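Local coordinates for glutathione S-transferase family protein (Pseudomonas putida, PDB 3LXZ) that probably conjugates reduced glutathione to a wide range of hydrophobic electrophiles, as glutathione transferases do, at residues K77-A82 with L152-L157; N15-A20 with S64-Y69; F8-Y13 with A207-F212. All blocks are in the same frame, centred on the assembly; numbering follows the deposited sequence.

Contact 1: K77-A82 with L152-L157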
loop_
_atom_site.group_PDB
_atom_site.type_symbol
_atom_site.label_atom_id
_atom_site.label_comp_id
_atom_site.label_asym_id
_atom_site.label_seq_id
_atom_site.Cartn_x
_atom_site.Cartn_y
_atom_site.Cartn_z
ATOM N N LYS A 77 15.491 6.093 -19.041
ATOM C CA LYS A 77 16.077 6.579 -17.804
ATOM C C LYS A 77 15.668 5.726 -16.594
ATOM O O LYS A 77 14.481 5.535 -16.360
ATOM C CB LYS A 77 15.567 8.006 -17.635
ATOM C CG LYS A 77 15.883 8.685 -16.320
ATOM C CD LYS A 77 15.819 10.166 -16.512
ATOM C CE LYS A 77 15.611 10.869 -15.184
ATOM N NZ LYS A 77 15.616 12.343 -15.395
ATOM N N ALA A 78 16.637 5.216 -15.833
ATOM C CA ALA A 78 16.328 4.524 -14.566
ATOM C C ALA A 78 15.690 5.490 -13.544
ATOM O O ALA A 78 16.112 6.660 -13.407
ATOM C CB ALA A 78 17.576 3.887 -13.984
ATOM N N LEU A 79 14.646 5.009 -12.873
ATOM C CA LEU A 79 13.948 5.785 -11.823
ATOM C C LEU A 79 14.132 5.144 -10.440
ATOM O O LEU A 79 13.330 5.370 -9.496
ATOM C CB LEU A 79 12.461 5.994 -12.151
ATOM C CG LEU A 79 12.122 6.702 -13.477
ATOM C CD1 LEU A 79 10.606 6.789 -13.676
ATOM C CD2 LEU A 79 12.750 8.068 -13.506
ATOM N N LEU A 80 15.207 4.356 -10.333
ATOM C CA LEU A 80 15.637 3.709 -9.101
ATOM C C LEU A 80 17.140 3.755 -9.034
ATOM O O LEU A 80 17.794 3.713 -10.104
ATOM C CB LEU A 80 15.242 2.227 -9.079
ATOM C CG LEU A 80 13.766 1.954 -8.930
ATOM C CD1 LEU A 80 13.538 0.459 -9.074
ATOM C CD2 LEU A 80 13.332 2.498 -7.569
ATOM N N PRO A 81 17.700 3.818 -7.806
ATOM C CA PRO A 81 19.154 3.645 -7.627
ATOM C C PRO A 81 19.619 2.214 -8.010
ATOM O O PRO A 81 18.774 1.331 -8.222
ATOM C CB PRO A 81 19.386 3.950 -6.146
ATOM C CG PRO A 81 18.006 3.887 -5.465
ATOM C CD PRO A 81 16.980 4.084 -6.534
ATOM N N ALA A 82 20.941 2.009 -8.129
ATOM C CA ALA A 82 21.514 0.710 -8.538
ATOM C C ALA A 82 21.515 -0.372 -7.423
ATOM O O ALA A 82 21.479 -1.567 -7.714
ATOM C CB ALA A 82 22.966 0.905 -9.072
ATOM N N LEU A 152 16.072 11.772 -9.274
ATOM C CA LEU A 152 14.640 11.514 -9.453
ATOM C C LEU A 152 14.381 9.998 -9.364
ATOM O O LEU A 152 15.078 9.205 -10.014
ATOM C CB LEU A 152 14.164 12.055 -10.815
ATOM C CG LEU A 152 12.703 11.748 -11.159
ATOM C CD1 LEU A 152 11.881 12.613 -10.289
ATOM C CD2 LEU A 152 12.375 12.071 -12.619
ATOM N N THR A 153 13.423 9.606 -8.531
ATOM C CA THR A 153 13.014 8.189 -8.419
ATOM C C THR A 153 11.497 8.090 -8.414
ATOM O O THR A 153 10.815 9.113 -8.362
ATOM C CB THR A 153 13.503 7.507 -7.128
ATOM O OG1 THR A 153 12.851 8.084 -5.982
ATOM C CG2 THR A 153 14.994 7.631 -6.964
ATOM N N LEU A 154 10.975 6.847 -8.449
ATOM C CA LEU A 154 9.555 6.595 -8.291
ATOM C C LEU A 154 8.905 7.315 -7.118
ATOM O O LEU A 154 7.754 7.764 -7.207
ATOM C CB LEU A 154 9.298 5.080 -8.150
ATOM C CG LEU A 154 9.909 4.210 -9.255
ATOM C CD1 LEU A 154 9.644 2.712 -8.965
ATOM C CD2 LEU A 154 9.410 4.578 -10.654
ATOM N N ALA A 155 9.608 7.397 -6.007
ATOM C CA ALA A 155 9.013 8.068 -4.861
ATOM C C ALA A 155 8.691 9.535 -5.130
ATOM O O ALA A 155 7.749 10.064 -4.525
ATOM C CB ALA A 155 9.903 7.933 -3.624
ATOM N N ASP A 156 9.434 10.183 -6.042
ATOM C CA ASP A 156 9.137 11.583 -6.382
ATOM C C ASP A 156 7.849 11.745 -7.160
ATOM O O ASP A 156 7.234 12.795 -7.094
ATOM C CB ASP A 156 10.300 12.191 -7.161
ATOM C CG ASP A 156 11.544 12.244 -6.336
ATOM O OD1 ASP A 156 11.533 13.021 -5.329
ATOM O OD2 ASP A 156 12.499 11.509 -6.650
ATOM N N LEU A 157 7.488 10.720 -7.951
ATOM C CA LEU A 157 6.215 10.689 -8.640
ATOM C C LEU A 157 5.050 10.616 -7.650
ATOM O O LEU A 157 4.095 11.392 -7.751
ATOM C CB LEU A 157 6.164 9.550 -9.677
ATOM C CG LEU A 157 7.399 9.395 -10.601
ATOM C CD1 LEU A 157 7.242 8.199 -11.576
ATOM C CD2 LEU A 157 7.710 10.705 -11.343
HETATM O O HOH W 1 16.429 9.193 -12.523
#

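Contact 2: N15-A20 with S64-Y69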
loop_
_atom_site.group_PDB
_atom_site.type_symbol
_atom_site.label_atom_id
_atom_site.label_comp_id
_atom_site.label_asym_id
_atom_site.label_seq_id
_atom_site.Cartn_x
_atom_site.Cartn_y
_atom_site.Cartn_z
ATOM N N ASN A 15 -1.693 10.058 -13.370
ATOM C CA ASN A 15 -0.652 11.017 -13.763
ATOM C C ASN A 15 0.764 10.593 -13.349
ATOM O O ASN A 15 1.752 10.860 -14.053
ATOM C CB ASN A 15 -1.026 12.447 -13.331
ATOM C CG ASN A 15 -2.093 13.057 -14.234
ATOM O OD1 ASN A 15 -2.206 12.695 -15.414
ATOM N ND2 ASN A 15 -2.875 13.982 -13.690
HETATM N N MSE A 16 0.854 9.889 -12.224
HETATM C CA MSE A 16 2.113 9.305 -11.765
HETATM C C MSE A 16 2.672 8.303 -12.766
HETATM O O MSE A 16 3.843 8.387 -13.111
HETATM C CB MSE A 16 1.917 8.653 -10.383
HETATM C CG MSE A 16 1.605 9.605 -9.207
HETATM SE SE MSE A 16 1.079 8.408 -7.727
HETATM C CE MSE A 16 -0.199 9.552 -6.725
ATOM N N VAL A 17 1.847 7.371 -13.250
ATOM C CA VAL A 17 2.331 6.454 -14.277
ATOM C C VAL A 17 2.669 7.198 -15.565
ATOM O O VAL A 17 3.715 6.932 -16.169
ATOM C CB VAL A 17 1.362 5.315 -14.512
ATOM C CG1 VAL A 17 1.932 4.355 -15.588
ATOM C CG2 VAL A 17 1.216 4.537 -13.154
ATOM N N LYS A 18 1.787 8.107 -15.971
ATOM C CA LYS A 18 1.990 8.890 -17.191
ATOM C C LYS A 18 3.325 9.638 -17.167
ATOM O O LYS A 18 4.096 9.577 -18.164
ATOM C CB LYS A 18 0.806 9.822 -17.397
ATOM C CG LYS A 18 0.856 10.733 -18.624
ATOM C CD LYS A 18 -0.566 11.281 -18.878
ATOM C CE LYS A 18 -0.632 12.285 -20.035
ATOM N NZ LYS A 18 -2.018 12.840 -20.117
ATOM N N LEU A 19 3.646 10.290 -16.037
ATOM C CA LEU A 19 4.943 10.960 -15.940
ATOM C C LEU A 19 6.111 9.989 -16.073
ATOM O O LEU A 19 7.111 10.317 -16.712
ATOM C CB LEU A 19 5.061 11.778 -14.660
ATOM C CG LEU A 19 6.292 12.678 -14.493
ATOM C CD1 LEU A 19 6.487 13.598 -15.720
ATOM C CD2 LEU A 19 6.103 13.491 -13.216
ATOM N N ALA A 20 5.987 8.787 -15.472
ATOM C CA ALA A 20 7.076 7.800 -15.508
ATOM C C ALA A 20 7.324 7.410 -16.968
ATOM O O ALA A 20 8.473 7.364 -17.407
ATOM C CB ALA A 20 6.707 6.543 -14.681
ATOM N N SER A 64 1.653 1.681 -7.704
ATOM C CA SER A 64 2.927 1.194 -7.178
ATOM C C SER A 64 3.383 -0.060 -7.942
ATOM O O SER A 64 4.563 -0.188 -8.279
ATOM C CB SER A 64 2.870 0.937 -5.680
ATOM O OG SER A 64 1.958 -0.104 -5.392
ATOM N N VAL A 65 2.440 -0.981 -8.199
ATOM C CA VAL A 65 2.739 -2.237 -8.917
ATOM C C VAL A 65 3.142 -1.970 -10.372
ATOM O O VAL A 65 4.163 -2.510 -10.888
ATOM C CB VAL A 65 1.507 -3.186 -8.868
ATOM C CG1 VAL A 65 1.670 -4.408 -9.843
ATOM C CG2 VAL A 65 1.239 -3.626 -7.433
ATOM N N ILE A 66 2.346 -1.116 -11.025
ATOM C CA ILE A 66 2.592 -0.717 -12.412
ATOM C C ILE A 66 3.990 -0.094 -12.601
ATOM O O ILE A 66 4.752 -0.460 -13.528
ATOM C CB ILE A 66 1.484 0.210 -12.921
ATOM C CG1 ILE A 66 0.204 -0.573 -13.091
ATOM C CG2 ILE A 66 1.860 0.848 -14.251
ATOM C CD1 ILE A 66 -1.068 0.330 -13.060
ATOM N N LEU A 67 4.342 0.819 -11.696
ATOM C CA LEU A 67 5.638 1.501 -11.787
ATOM C C LEU A 67 6.811 0.510 -11.649
ATOM O O LEU A 67 7.821 0.608 -12.379
ATOM C CB LEU A 67 5.758 2.629 -10.740
ATOM C CG LEU A 67 4.816 3.812 -10.868
ATOM C CD1 LEU A 67 4.964 4.740 -9.664
ATOM C CD2 LEU A 67 5.199 4.528 -12.165
ATOM N N ASP A 68 6.669 -0.472 -10.752
ATOM C CA ASP A 68 7.694 -1.485 -10.567
ATOM C C ASP A 68 7.859 -2.368 -11.802
ATOM O O ASP A 68 9.005 -2.667 -12.186
ATOM C CB ASP A 68 7.384 -2.370 -9.358
ATOM C CG ASP A 68 7.872 -1.784 -8.039
ATOM O OD1 ASP A 68 8.675 -0.806 -8.016
ATOM O OD2 ASP A 68 7.428 -2.334 -7.002
ATOM N N TYR A 69 6.739 -2.778 -12.403
ATOM C CA TYR A 69 6.740 -3.518 -13.664
ATOM C C TYR A 69 7.413 -2.714 -14.760
ATOM O O TYR A 69 8.244 -3.253 -15.463
ATOM C CB TYR A 69 5.319 -3.870 -14.091
ATOM C CG TYR A 69 5.259 -4.663 -15.377
ATOM C CD1 TYR A 69 5.507 -6.026 -15.403
ATOM C CD2 TYR A 69 4.936 -4.033 -16.573
ATOM C CE1 TYR A 69 5.432 -6.755 -16.609
ATOM C CE2 TYR A 69 4.869 -4.745 -17.777
ATOM C CZ TYR A 69 5.115 -6.108 -17.773
ATOM O OH TYR A 69 5.032 -6.807 -18.954
#

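Contact 3: F8-Y13 with A207-F212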
loop_
_atom_site.group_PDB
_atom_site.type_symbol
_atom_site.label_atom_id
_atom_site.label_comp_id
_atom_site.label_asym_id
_atom_site.label_seq_id
_atom_site.Cartn_x
_atom_site.Cartn_y
_atom_site.Cartn_z
ATOM N N PHE A 8 -7.719 8.361 -16.474
ATOM C CA PHE A 8 -8.183 9.655 -16.908
ATOM C C PHE A 8 -7.243 10.692 -16.344
ATOM O O PHE A 8 -6.700 10.511 -15.280
ATOM C CB PHE A 8 -9.659 9.865 -16.537
ATOM C CG PHE A 8 -9.960 9.828 -15.042
ATOM C CD1 PHE A 8 -10.097 8.600 -14.355
ATOM C CD2 PHE A 8 -10.123 11.017 -14.335
ATOM C CE1 PHE A 8 -10.379 8.585 -12.991
ATOM C CE2 PHE A 8 -10.421 11.016 -12.966
ATOM C CZ PHE A 8 -10.545 9.794 -12.295
ATOM N N SER A 9 -7.053 11.782 -17.085
ATOM C CA SER A 9 -6.025 12.751 -16.733
ATOM C C SER A 9 -6.324 13.598 -15.516
ATOM O O SER A 9 -5.486 14.381 -15.105
ATOM C CB SER A 9 -5.714 13.629 -17.943
ATOM O OG SER A 9 -5.012 12.855 -18.887
ATOM N N VAL A 10 -7.501 13.440 -14.923
ATOM C CA VAL A 10 -7.757 14.137 -13.665
ATOM C C VAL A 10 -7.220 13.257 -12.503
ATOM O O VAL A 10 -7.000 13.771 -11.388
ATOM C CB VAL A 10 -9.251 14.504 -13.501
ATOM C CG1 VAL A 10 -9.542 15.206 -12.141
ATOM C CG2 VAL A 10 -9.727 15.414 -14.661
ATOM N N SER A 11 -6.974 11.962 -12.768
ATOM C CA SER A 11 -6.532 11.036 -11.698
ATOM C C SER A 11 -5.058 11.234 -11.355
ATOM O O SER A 11 -4.192 11.065 -12.220
ATOM C CB SER A 11 -6.750 9.569 -12.078
ATOM O OG SER A 11 -6.000 8.755 -11.168
ATOM N N ASN A 12 -4.774 11.566 -10.096
ATOM C CA ASN A 12 -3.389 11.691 -9.649
ATOM C C ASN A 12 -2.563 10.401 -9.811
ATOM O O ASN A 12 -1.433 10.446 -10.311
ATOM C CB ASN A 12 -3.309 12.269 -8.230
ATOM C CG ASN A 12 -3.904 11.335 -7.156
ATOM O OD1 ASN A 12 -4.843 10.579 -7.406
ATOM N ND2 ASN A 12 -3.344 11.410 -5.953
ATOM N N TYR A 13 -3.143 9.250 -9.464
ATOM C CA TYR A 13 -2.433 7.972 -9.625
ATOM C C TYR A 13 -2.156 7.682 -11.114
ATOM O O TYR A 13 -1.121 7.140 -11.458
ATOM C CB TYR A 13 -3.275 6.843 -9.027
ATOM C CG TYR A 13 -3.252 6.760 -7.513
ATOM C CD1 TYR A 13 -2.158 6.221 -6.837
ATOM C CD2 TYR A 13 -4.352 7.196 -6.754
ATOM C CE1 TYR A 13 -2.143 6.132 -5.446
ATOM C CE2 TYR A 13 -4.357 7.107 -5.359
ATOM C CZ TYR A 13 -3.258 6.577 -4.717
ATOM O OH TYR A 13 -3.248 6.498 -3.342
ATOM N N ALA A 207 -7.961 19.748 -20.085
ATOM C CA ALA A 207 -8.767 19.370 -21.235
ATOM C C ALA A 207 -9.805 18.294 -20.904
ATOM O O ALA A 207 -10.850 18.225 -21.545
ATOM C CB ALA A 207 -7.834 18.838 -22.342
ATOM N N SER A 208 -9.485 17.466 -19.904
ATOM C CA SER A 208 -10.253 16.277 -19.532
ATOM C C SER A 208 -11.232 16.575 -18.413
ATOM O O SER A 208 -12.100 15.754 -18.102
ATOM C CB SER A 208 -9.293 15.169 -19.063
ATOM O OG SER A 208 -8.554 14.639 -20.176
HETATM N N MSE A 209 -11.067 17.728 -17.795
HETATM C CA MSE A 209 -11.821 18.037 -16.592
HETATM C C MSE A 209 -13.347 18.091 -16.850
HETATM O O MSE A 209 -14.131 17.510 -16.064
HETATM C CB MSE A 209 -11.295 19.328 -15.921
HETATM C CG MSE A 209 -12.099 19.769 -14.678
HETATM SE SE MSE A 209 -11.719 18.563 -13.134
HETATM C CE MSE A 209 -9.815 19.061 -12.943
ATOM N N PRO A 210 -13.787 18.751 -17.952
ATOM C CA PRO A 210 -15.245 18.868 -18.090
ATOM C C PRO A 210 -15.925 17.495 -18.248
ATOM O O PRO A 210 -17.017 17.253 -17.694
ATOM C CB PRO A 210 -15.400 19.731 -19.347
ATOM C CG PRO A 210 -14.138 20.561 -19.399
ATOM C CD PRO A 210 -13.074 19.606 -18.917
ATOM N N ALA A 211 -15.296 16.579 -18.987
ATOM C CA ALA A 211 -15.913 15.248 -19.143
ATOM C C ALA A 211 -15.932 14.489 -17.834
ATOM O O ALA A 211 -16.930 13.832 -17.504
ATOM C CB ALA A 211 -15.180 14.438 -20.190
ATOM N N PHE A 212 -14.829 14.560 -17.101
ATOM C CA PHE A 212 -14.780 13.939 -15.779
ATOM C C PHE A 212 -15.920 14.471 -14.893
ATOM O O PHE A 212 -16.702 13.694 -14.329
ATOM C CB PHE A 212 -13.406 14.140 -15.138
ATOM C CG PHE A 212 -13.343 13.651 -13.731
ATOM C CD1 PHE A 212 -13.528 12.296 -13.451
ATOM C CD2 PHE A 212 -13.137 14.540 -12.686
ATOM C CE1 PHE A 212 -13.472 11.823 -12.139
ATOM C CE2 PHE A 212 -13.112 14.076 -11.338
ATOM C CZ PHE A 212 -13.269 12.728 -11.088
HETATM O O HOH W 2 -7.788 11.437 -19.706
#

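Contact 1: K77-A82 with L152-L157
The carbonyl oxygen of L79 is gripped twice by the start of helix 154-174. L154 N lies in the carbonyl plane and donates to L79 O over 3.0 Å with an N-H...O angle of 146°, and T153 CA makes a CA-H...O contact with L79 O, also at 3.0 Å. Both donors belong to the capping box that opens the helix, the Thr-x-x-Asp N-capping motif familiar in the C-terminal domain of glutathione transferases. Within it T153 N donates to D156 OD2 over 2.8 Å, meeting the anti lone pair, while T153 OG1 accepts a weak bond from A155 N. With chi1 at 67°, OG1 is turned back toward the first helical turn, which leaves CG2 to meet P81 CD. Loop 77-82, running from helix 63-73 to helix 84-106, thus supplies an acceptor for a first-turn N-H of helix 154-174.

Apolar contacts surround this bond. The side chain of L154 forks between two leucines of the loop, its CD2 packing on L79 CB at 3.7 Å and its CD1 on L80 CD2 at 3.9 Å. An alanine here would keep the backbone bond but lose both methyls, and would probably leave L79 CB and L80 CD2 without their packing partners on the helix. L79 CD1 continues to L157, while L79 CD2 runs alongside L152 CD2, the two side chains heading in one direction. Beyond them, K77 NZ forms a salt bridge with E23. At the outer end, one water donates to A78 O at 2.7 Å and to L152 O at 2.8 Å.

Contact 2: N15-A20 with S64-Y69
L67 reaches from helix 63-73 across to V17 and A20 of helix 12-23, the two helices running almost parallel, with segment axes 10.0 Å apart and at 11°. This is a helix pair of the thioredoxin-like N-terminal domain, lying together against its sheet: I66 touches L53 of strand 52-55, and V17 packs on P51 just before that strand.

From its CB, beside L154 of helix 154-174, the L67 side chain sets out with CG anti to its own carbonyl carbon (chi1 -65°), a turn that brings the branch point toward the facing helix. There CD1 points to the M16 side, staying 5.0 Å from M16 CB, and CD2 does the touching: it presses on A20 CB at 3.6 Å, lies against V17 CA at 4.0 Å, and meets V17 CG2 at 4.1 Å. It also approaches M16 O at 4.2 Å, an oxygen already engaged by A20 N in the helix. One methyl therefore sits on the surface made by one turn of helix 12-23, where the small A20 lets it come close to the backbone.

V17 splits its branches. CG2 faces both L67 and I66, whereas CG1 meets I66 in the facing segment. No hydrogen bond crosses between the segments, and every touching residue is buried. V17 lies roughly perpendicular to I66, V17 CG1 meeting I66 CG2 at 3.8 Å.

Contact 3: F8-Y13 with A207-F212
S208, M209 and F212 of helix 198-218 face S9, V10 and F8, which belong to the type I turn F8-S11 joining strand 3-7 to helix 12-23. The contact therefore ties the C-terminal helix of the transferase to the thioredoxin-like domain, at the turn that carries S11, a glutathione-binding residue.

S208 comes first. Its OG lies 3.8 Å from S9 CB but is hydrogen-bonded within its own helix, to D204 O. A water spans the remaining polar gap: it accepts from S9 N at 2.7 Å and is only weakly linked to S208 OG. Next, M209, a selenomethionine, bends at chi2 and chi3 (73° and 65°), and this lays SE and CE along the V10 methyls. CE reaches V10 CG1 at 3.9 Å, and V10 CG2 meets M209 CA. One turn on, F212, whose backbone N bonds to S208 O, points its ring into the interface. V10 CG1 approaches F212 CD2 at 3.7 Å, V10 standing nearly square to F212, so V10 is lodged between M209 and F212.

The F212 ring also meets F8. Their planes are 19° from parallel, but the rings are displaced so far, with centroids 4.7 Å apart, that they scarcely overlap, and F8 CE2 rests over one face of F212 near its rim. The approach of F8 CE2 to F212 CE1, 3.3 Å, is tight. On the side of the F8 ring away from F212, S11 CB lies over the ring centre, and Y34 packs against both phenylalanines.

With no direct hydrogen bond between the segments, the domains are joined here mainly by ring and methyl packing, with a water only weakly held on the S208 side, and F8 forms an apolar layer between F212 and the glutathione-binding S11.

Overall arrangement
Contacts 1 and 2 are neighbours, their centres 11 Å apart: L157 CD1 packs on A20 CB at 3.6 Å, so helix 154-174 extends the apolar core of helices 12-23 and 63-73. Contact 3 shares helix 12-23 with contact 2, 17 Å between centres, and a probable hydrogen bond from N15 ND2 to S9 O, 3.0 Å, joins them. Contacts 1 and 3 lie on opposite sides of the chain's centre, 25 Å between centres; contact 3 bridges the N-terminal domain and the C-terminal helix, contact 1 the loop 77-82 and the start of helix 154-174. At the glutathione site, contact 3 holds S11, and T63 is about 4 Å from L67, side chain to side chain.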